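Local coordinates for malonate decarboxylase acyl carrier protein (Pseudomonas fluorescens, PDB 5VIT) that probably serves as the acyl carrier subunit of malonate decarboxylase, holding acetyl and malonyl groups as thioesters on a phosphoribosyl-dephospho-CoA prosthetic group, at residues E2-E7 with G50-W55; L28-E33 with I73-F78; G38-Q43 with Q66-L71. All blocks are in the same frame, centred on the assembly; numbering follows the deposited sequence.

Contact 1. Residues E2-E7 with G50-W55; sequences ETLSFE and GSASRW
Leu4 and Phe6 of the edge strand reach over to the first turn of the helix that starts at Ala52, and both side chains run roughly at right angles to that of Trp55. The two methyls of Leu4 divide the work: CD2 lies against Ala52 CB at 3.9 Å. Leu4 CD1 stands 4.1 Å from Trp55 CD1 and also approaches the backbone of Ala52. Phe6 touches with the far end of its ring, CZ standing 3.5 Å from Trp55 CB, and Ala52 O sits at the ring edge near its plane. With CG anti to the carbonyl carbon (chi1 -57°), the Phe6 ring is carried across to the helix, where Phe59 meets it edge-to-face. Helix 52-62 packs here on one face of the mixed sheet, as in a two-layer alpha/beta fold, and strand 2-9 borders that sheet within this chain. From Trp55 CB the indole turns away from segment 2-7 toward Val44 and Ile75 of the sheet and Val85 of helix 82-96. At the other end of the contact, Glu2 extends beyond CG to the loop before the helix, and Gly50 N gives its OE1 a weak, nearly straight hydrogen bond of 3.2 Å.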
# COMPACT_ATOMS: atom_id res chain seq x y z
N GLU B 2 -31.35 -10.44 -8.03
CA GLU B 2 -31.19 -10.57 -9.47
C GLU B 2 -30.09 -11.52 -9.87
O GLU B 2 -29.29 -11.96 -9.05
CB GLU B 2 -30.97 -9.19 -10.13
CG GLU B 2 -30.15 -8.19 -9.36
CD GLU B 2 -30.36 -6.77 -9.89
OE1 GLU B 2 -31.47 -6.22 -9.75
OE2 GLU B 2 -29.41 -6.19 -10.47
N THR B 3 -30.12 -11.88 -11.15
CA THR B 3 -29.14 -12.78 -11.71
C THR B 3 -28.41 -12.01 -12.80
O THR B 3 -29.03 -11.37 -13.65
CB THR B 3 -29.78 -14.06 -12.28
OG1 THR B 3 -30.48 -14.73 -11.23
CG2 THR B 3 -28.72 -15.00 -12.82
N LEU B 4 -27.09 -12.06 -12.73
CA LEU B 4 -26.24 -11.24 -13.58
C LEU B 4 -25.21 -12.14 -14.22
O LEU B 4 -24.79 -13.14 -13.63
CB LEU B 4 -25.56 -10.14 -12.76
CG LEU B 4 -26.46 -9.25 -11.90
CD1 LEU B 4 -25.62 -8.46 -10.91
CD2 LEU B 4 -27.24 -8.30 -12.79
N SER B 5 -24.79 -11.78 -15.42
CA SER B 5 -23.79 -12.55 -16.15
C SER B 5 -22.67 -11.65 -16.58
O SER B 5 -22.90 -10.52 -16.99
CB SER B 5 -24.42 -13.23 -17.37
OG SER B 5 -25.47 -14.08 -16.95
N PHE B 6 -21.44 -12.15 -16.48
CA PHE B 6 -20.29 -11.37 -16.87
C PHE B 6 -19.37 -12.24 -17.68
O PHE B 6 -19.39 -13.46 -17.54
CB PHE B 6 -19.54 -10.81 -15.65
CG PHE B 6 -20.39 -9.98 -14.74
CD1 PHE B 6 -21.22 -10.59 -13.80
CD2 PHE B 6 -20.38 -8.61 -14.82
CE1 PHE B 6 -22.02 -9.84 -12.98
CE2 PHE B 6 -21.17 -7.84 -13.99
CZ PHE B 6 -21.99 -8.46 -13.06
N GLU B 7 -18.57 -11.62 -18.53
CA GLU B 7 -17.61 -12.37 -19.32
C GLU B 7 -16.34 -11.56 -19.52
O GLU B 7 -16.36 -10.34 -19.70
CB GLU B 7 -18.24 -12.78 -20.65
CG GLU B 7 -17.32 -13.60 -21.52
CD GLU B 7 -18.02 -14.14 -22.74
OE1 GLU B 7 -17.37 -14.22 -23.81
OE2 GLU B 7 -19.22 -14.49 -22.62
N GLY B 50 -29.96 -3.90 -8.08
CA GLY B 50 -29.32 -2.75 -8.68
C GLY B 50 -27.82 -2.65 -8.45
O GLY B 50 -27.26 -1.54 -8.41
N SER B 51 -27.15 -3.79 -8.29
CA SER B 51 -25.73 -3.76 -7.96
C SER B 51 -24.87 -4.22 -9.13
O SER B 51 -23.67 -4.48 -8.96
CB SER B 51 -25.45 -4.63 -6.72
OG SER B 51 -25.80 -5.98 -6.94
N ALA B 52 -25.46 -4.29 -10.32
CA ALA B 52 -24.74 -4.80 -11.48
C ALA B 52 -23.42 -4.06 -11.75
O ALA B 52 -22.40 -4.70 -12.00
CB ALA B 52 -25.64 -4.76 -12.71
N SER B 53 -23.44 -2.73 -11.70
CA SER B 53 -22.24 -1.98 -12.10
C SER B 53 -21.18 -2.07 -11.00
O SER B 53 -19.98 -1.97 -11.28
CB SER B 53 -22.59 -0.53 -12.40
OG SER B 53 -23.17 0.05 -11.26
N ARG B 54 -21.63 -2.26 -9.77
CA ARG B 54 -20.74 -2.57 -8.67
C ARG B 54 -19.96 -3.87 -8.96
O ARG B 54 -18.73 -3.89 -8.88
CB ARG B 54 -21.54 -2.68 -7.36
CG ARG B 54 -20.74 -3.11 -6.16
CD ARG B 54 -21.64 -3.41 -4.96
NE ARG B 54 -21.90 -2.24 -4.12
CZ ARG B 54 -22.98 -1.46 -4.20
NH1 ARG B 54 -23.94 -1.73 -5.08
NH2 ARG B 54 -23.10 -0.42 -3.38
N TRP B 55 -20.67 -4.94 -9.31
CA TRP B 55 -20.02 -6.22 -9.62
C TRP B 55 -19.09 -6.08 -10.83
O TRP B 55 -18.01 -6.68 -10.87
CB TRP B 55 -21.07 -7.31 -9.86
CG TRP B 55 -21.73 -7.83 -8.59
CD1 TRP B 55 -22.91 -7.41 -8.05
CD2 TRP B 55 -21.23 -8.84 -7.71
NE1 TRP B 55 -23.19 -8.10 -6.90
CE2 TRP B 55 -22.17 -8.98 -6.66
CE3 TRP B 55 -20.09 -9.64 -7.69
CZ2 TRP B 55 -22.00 -9.89 -5.62
CZ3 TRP B 55 -19.92 -10.55 -6.66
CH2 TRP B 55 -20.87 -10.67 -5.64

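Contact 2. Residues L28-E33 with I73-F78; sequences LEVLLE and IDIHDF
Glu29 and His76 stand side by side and point the same way from a hydrogen-bonded antiparallel pair, joined at their ends by a bond from His76 ND1 to Glu29 OE1 of 2.6 Å. The carboxylate uses the anti lone pair of OE1, and its plane is turned 50° from the imidazole; the oxygen lies at the ring edge, 17° out of the ring plane. Glu29 gets there with CG tucked between its own N and carbonyl carbon (chi1 72°) and the rest of the chain extended. Beneath the side chains, the same two residues exchange backbone bonds, Glu29 N to His76 O at 3.0 Å and His76 N to Glu29 O at 3.1 Å. A second such pair follows two residues on, where Leu31 N meets Asp74 O almost straight, at 2.8 Å.

The other face of these strands is apolar. Ile73 CG2 meets Val30 CG1, its CD1 lies 3.8 Å from Leu32 CD2, and Ile75 sets CG1 alongside Val30 CG2 and CG2 against Leu28 CD1. Helices 52-62 and 82-96 close over this layer, with Trp55 and Phe59 on Ile75 and Phe93 on Ile73. Asp77, on the same face, is tied by OD2 to Thr46 and Gly79 and by OD1 to Ala80.

A leucine in place of Glu29 would probably leave His76 ND1 without its acceptor and the imidazole freer to turn. The bond fixes ND1 as the donor, and a carboxylate this close would probably hold the proton there and stabilise positive charge on the ring should it become doubly protonated.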
# COMPACT_ATOMS: atom_id res chain seq x y z
N LEU B 28 -20.99 -14.87 0.82
CA LEU B 28 -21.28 -15.48 -0.47
C LEU B 28 -20.53 -16.79 -0.61
O LEU B 28 -19.51 -17.00 0.06
CB LEU B 28 -20.89 -14.55 -1.63
CG LEU B 28 -19.38 -14.40 -1.89
CD1 LEU B 28 -19.15 -13.77 -3.25
CD2 LEU B 28 -18.66 -13.55 -0.77
N GLU B 29 -21.00 -17.68 -1.48
CA GLU B 29 -20.18 -18.82 -1.89
C GLU B 29 -19.75 -18.62 -3.33
O GLU B 29 -20.44 -17.96 -4.10
CB GLU B 29 -20.92 -20.15 -1.74
CG GLU B 29 -22.04 -20.35 -2.77
CD GLU B 29 -22.80 -21.67 -2.58
OE1 GLU B 29 -23.76 -21.91 -3.34
OE2 GLU B 29 -22.44 -22.45 -1.67
N VAL B 30 -18.62 -19.20 -3.70
CA VAL B 30 -18.14 -19.10 -5.07
C VAL B 30 -17.73 -20.49 -5.55
O VAL B 30 -16.92 -21.17 -4.92
CB VAL B 30 -16.94 -18.10 -5.19
CG1 VAL B 30 -16.44 -18.06 -6.61
CG2 VAL B 30 -17.36 -16.70 -4.75
N LEU B 31 -18.33 -20.92 -6.66
CA LEU B 31 -17.95 -22.18 -7.31
C LEU B 31 -17.01 -21.84 -8.46
O LEU B 31 -17.30 -20.95 -9.25
CB LEU B 31 -19.18 -22.92 -7.85
CG LEU B 31 -20.26 -23.60 -7.00
CD1 LEU B 31 -19.77 -24.92 -6.47
CD2 LEU B 31 -20.80 -22.71 -5.89
N LEU B 32 -15.88 -22.53 -8.55
CA LEU B 32 -14.95 -22.28 -9.64
C LEU B 32 -14.58 -23.59 -10.32
O LEU B 32 -14.06 -24.50 -9.68
CB LEU B 32 -13.69 -21.56 -9.14
CG LEU B 32 -13.88 -20.29 -8.32
CD1 LEU B 32 -13.93 -20.58 -6.80
CD2 LEU B 32 -12.79 -19.29 -8.66
N GLU B 33 -14.87 -23.68 -11.62
CA GLU B 33 -14.64 -24.89 -12.42
C GLU B 33 -13.95 -24.56 -13.74
O GLU B 33 -14.07 -23.43 -14.24
CB GLU B 33 -15.96 -25.62 -12.72
CG GLU B 33 -16.81 -25.99 -11.50
CD GLU B 33 -18.18 -26.57 -11.90
OE1 GLU B 33 -18.22 -27.72 -12.37
OE2 GLU B 33 -19.21 -25.87 -11.76
N ILE B 73 -17.44 -19.58 -13.31
CA ILE B 73 -17.57 -19.14 -11.93
C ILE B 73 -19.02 -18.88 -11.65
O ILE B 73 -19.70 -18.14 -12.36
CB ILE B 73 -16.75 -17.87 -11.64
CG1 ILE B 73 -15.25 -18.19 -11.69
CG2 ILE B 73 -17.10 -17.31 -10.26
CD1 ILE B 73 -14.36 -17.02 -11.28
N ASP B 74 -19.51 -19.54 -10.61
CA ASP B 74 -20.87 -19.36 -10.16
C ASP B 74 -20.86 -18.77 -8.74
O ASP B 74 -20.25 -19.32 -7.82
CB ASP B 74 -21.63 -20.68 -10.21
CG ASP B 74 -23.11 -20.50 -10.42
OD1 ASP B 74 -23.62 -19.37 -10.21
OD2 ASP B 74 -23.78 -21.50 -10.77
N ILE B 75 -21.52 -17.63 -8.59
CA ILE B 75 -21.53 -16.92 -7.32
C ILE B 75 -22.94 -16.86 -6.77
O ILE B 75 -23.88 -16.55 -7.50
CB ILE B 75 -20.96 -15.50 -7.49
CG1 ILE B 75 -19.46 -15.56 -7.77
CG2 ILE B 75 -21.25 -14.65 -6.26
CD1 ILE B 75 -18.86 -14.24 -8.14
N HIS B 76 -23.08 -17.17 -5.48
CA HIS B 76 -24.34 -16.99 -4.77
C HIS B 76 -24.08 -16.08 -3.60
O HIS B 76 -23.47 -16.49 -2.61
CB HIS B 76 -24.93 -18.34 -4.31
CG HIS B 76 -25.15 -19.32 -5.42
ND1 HIS B 76 -24.59 -20.58 -5.43
CD2 HIS B 76 -25.86 -19.21 -6.58
CE1 HIS B 76 -24.95 -21.21 -6.53
NE2 HIS B 76 -25.71 -20.40 -7.25
N ASP B 77 -24.53 -14.84 -3.74
CA ASP B 77 -24.26 -13.80 -2.76
C ASP B 77 -25.49 -13.36 -1.96
O ASP B 77 -26.54 -13.04 -2.52
CB ASP B 77 -23.65 -12.57 -3.44
CG ASP B 77 -23.62 -11.38 -2.52
OD1 ASP B 77 -22.70 -11.32 -1.69
OD2 ASP B 77 -24.53 -10.52 -2.59
N PHE B 78 -25.32 -13.31 -0.64
CA PHE B 78 -26.36 -12.84 0.28
C PHE B 78 -25.87 -11.52 0.92
O PHE B 78 -25.78 -11.40 2.14
CB PHE B 78 -26.65 -13.92 1.34
CG PHE B 78 -27.91 -13.71 2.14
CD1 PHE B 78 -28.71 -12.58 1.98
CD2 PHE B 78 -28.29 -14.67 3.09
CE1 PHE B 78 -29.86 -12.41 2.74
CE2 PHE B 78 -29.44 -14.50 3.86
CZ PHE B 78 -30.23 -13.37 3.68

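Contact 3. Residues G38-Q43 with Q66-L71; sequences GKLSIQ and QTPPAL
The backbones of 38-41 and 68-71 run about 60° apart and meet where the coil leading into strand 71-78 reaches strand 39-46. Their CA atoms come nearest at Leu40 and Ala70, 4.9 Å apart, and one backbone bond joins the segments, from Ser41 N to Leu71 O at 3.2 Å, with the donor nearly along the C=O axis. Ala70 lays its methyl on the neighbouring carbonyl, CB to Lys39 O at 3.2 Å. Leu40 carries most of the side-chain packing. Its CG, anti to the backbone N (chi1 174°), is brought toward 66-71, and chi2 of 78° turns CD1 to Leu71 and CD2 to Pro68. Leu40 CD1 nestles 3.5 Å from Leu71 CB, the two leucines lying side by side and pointing the same way, whereas Leu40 CD2 meets Pro68 CG at 4.0 Å, its side chain crossing the proline at about a right angle. Phe63 touches both Leu40 and Pro68, and Phe93 of helix 82-96 lies against Pro68 and Leu71. Strands 39-46 and 71-78 are parallel neighbours linked through helix 52-62, and the Ser41-Leu71 bond stands at the start of their pairing, as in a beta-alpha-beta crossover.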
# COMPACT_ATOMS: atom_id res chain seq x y z
N GLY B 38 -9.64 -18.84 -23.47
CA GLY B 38 -9.85 -17.46 -23.86
C GLY B 38 -10.99 -16.74 -23.16
O GLY B 38 -11.15 -15.52 -23.33
N LYS B 39 -11.78 -17.47 -22.37
CA LYS B 39 -13.01 -16.91 -21.82
C LYS B 39 -13.25 -17.25 -20.33
O LYS B 39 -13.07 -18.38 -19.88
CB LYS B 39 -14.19 -17.39 -22.65
CG LYS B 39 -15.42 -16.54 -22.51
CD LYS B 39 -16.61 -17.17 -23.23
CE LYS B 39 -16.36 -17.28 -24.71
NZ LYS B 39 -17.60 -17.75 -25.40
N LEU B 40 -13.67 -16.24 -19.57
CA LEU B 40 -14.06 -16.43 -18.18
C LEU B 40 -15.51 -16.02 -18.05
O LEU B 40 -15.84 -14.84 -18.23
CB LEU B 40 -13.19 -15.59 -17.25
CG LEU B 40 -13.58 -15.59 -15.77
CD1 LEU B 40 -13.11 -16.86 -15.08
CD2 LEU B 40 -12.98 -14.38 -15.10
N SER B 41 -16.37 -16.99 -17.74
CA SER B 41 -17.81 -16.74 -17.62
C SER B 41 -18.22 -16.71 -16.16
O SER B 41 -17.98 -17.66 -15.44
CB SER B 41 -18.62 -17.80 -18.37
OG SER B 41 -18.48 -17.66 -19.77
N ILE B 42 -18.87 -15.63 -15.74
CA ILE B 42 -19.28 -15.48 -14.35
C ILE B 42 -20.77 -15.24 -14.25
O ILE B 42 -21.32 -14.35 -14.91
CB ILE B 42 -18.54 -14.31 -13.67
CG1 ILE B 42 -17.02 -14.51 -13.73
CG2 ILE B 42 -19.03 -14.16 -12.23
CD1 ILE B 42 -16.21 -13.28 -13.35
N GLN B 43 -21.41 -16.06 -13.43
CA GLN B 43 -22.82 -15.90 -13.10
C GLN B 43 -22.92 -15.45 -11.64
O GLN B 43 -22.31 -16.06 -10.77
CB GLN B 43 -23.56 -17.21 -13.31
CG GLN B 43 -25.04 -17.10 -13.19
CD GLN B 43 -25.69 -16.91 -14.54
OE1 GLN B 43 -25.02 -16.58 -15.53
NE2 GLN B 43 -27.00 -17.16 -14.60
N GLN B 66 -4.16 -8.67 -15.88
CA GLN B 66 -3.75 -10.01 -15.48
C GLN B 66 -4.79 -11.02 -15.91
O GLN B 66 -5.88 -11.10 -15.35
CB GLN B 66 -3.51 -10.10 -13.98
CG GLN B 66 -4.45 -9.28 -13.16
CD GLN B 66 -3.90 -9.01 -11.77
OE1 GLN B 66 -3.76 -9.92 -10.96
NE2 GLN B 66 -3.56 -7.75 -11.51
N THR B 67 -4.41 -11.78 -16.93
CA THR B 67 -5.29 -12.76 -17.55
C THR B 67 -5.47 -13.94 -16.60
O THR B 67 -4.54 -14.71 -16.36
CB THR B 67 -4.71 -13.24 -18.92
OG1 THR B 67 -4.30 -12.10 -19.70
CG2 THR B 67 -5.74 -14.00 -19.69
N PRO B 68 -6.69 -14.08 -16.05
CA PRO B 68 -6.99 -15.22 -15.18
C PRO B 68 -7.08 -16.51 -16.00
O PRO B 68 -7.13 -16.45 -17.23
CB PRO B 68 -8.34 -14.85 -14.57
CG PRO B 68 -9.00 -14.05 -15.64
CD PRO B 68 -7.89 -13.27 -16.31
N PRO B 69 -7.10 -17.66 -15.33
CA PRO B 69 -7.39 -18.90 -16.06
C PRO B 69 -8.83 -18.87 -16.58
O PRO B 69 -9.68 -18.20 -15.99
CB PRO B 69 -7.19 -19.98 -15.00
CG PRO B 69 -7.40 -19.27 -13.69
CD PRO B 69 -6.81 -17.92 -13.91
N ALA B 70 -9.08 -19.57 -17.68
CA ALA B 70 -10.43 -19.68 -18.19
C ALA B 70 -11.23 -20.57 -17.25
O ALA B 70 -10.92 -21.75 -17.07
CB ALA B 70 -10.44 -20.23 -19.62
N LEU B 71 -12.23 -19.99 -16.61
CA LEU B 71 -13.00 -20.69 -15.60
C LEU B 71 -14.48 -20.46 -15.81
O LEU B 71 -14.89 -19.54 -16.51
CB LEU B 71 -12.60 -20.24 -14.20
CG LEU B 71 -11.19 -20.51 -13.70
CD1 LEU B 71 -11.00 -19.88 -12.35
CD2 LEU B 71 -10.93 -22.00 -13.61

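How the contacts relate
From the N terminus, strand 2-9 forms one border of the sheet, and contact 1 closes the longest loop when the chain returns at 50-55 to begin helix 52-62. Contact 2 opens inside that loop, at 28-33, and closes beyond it, at 73-78, so the two cross; contact 3 likewise alternates with contact 1 but is nested inside the loop closed by contact 2. Strand 39-46 lies between 2-9 and 71-78 and bonds to both, through Phe6 N to Ile42 O and through Gln43 to Ile73 and Ile75. Contacts 2 and 3 sit on opposite sides of the chain's centre, while Trp55 carries contact 1 onto Ile75, Asp77 and Leu28 of contact 2.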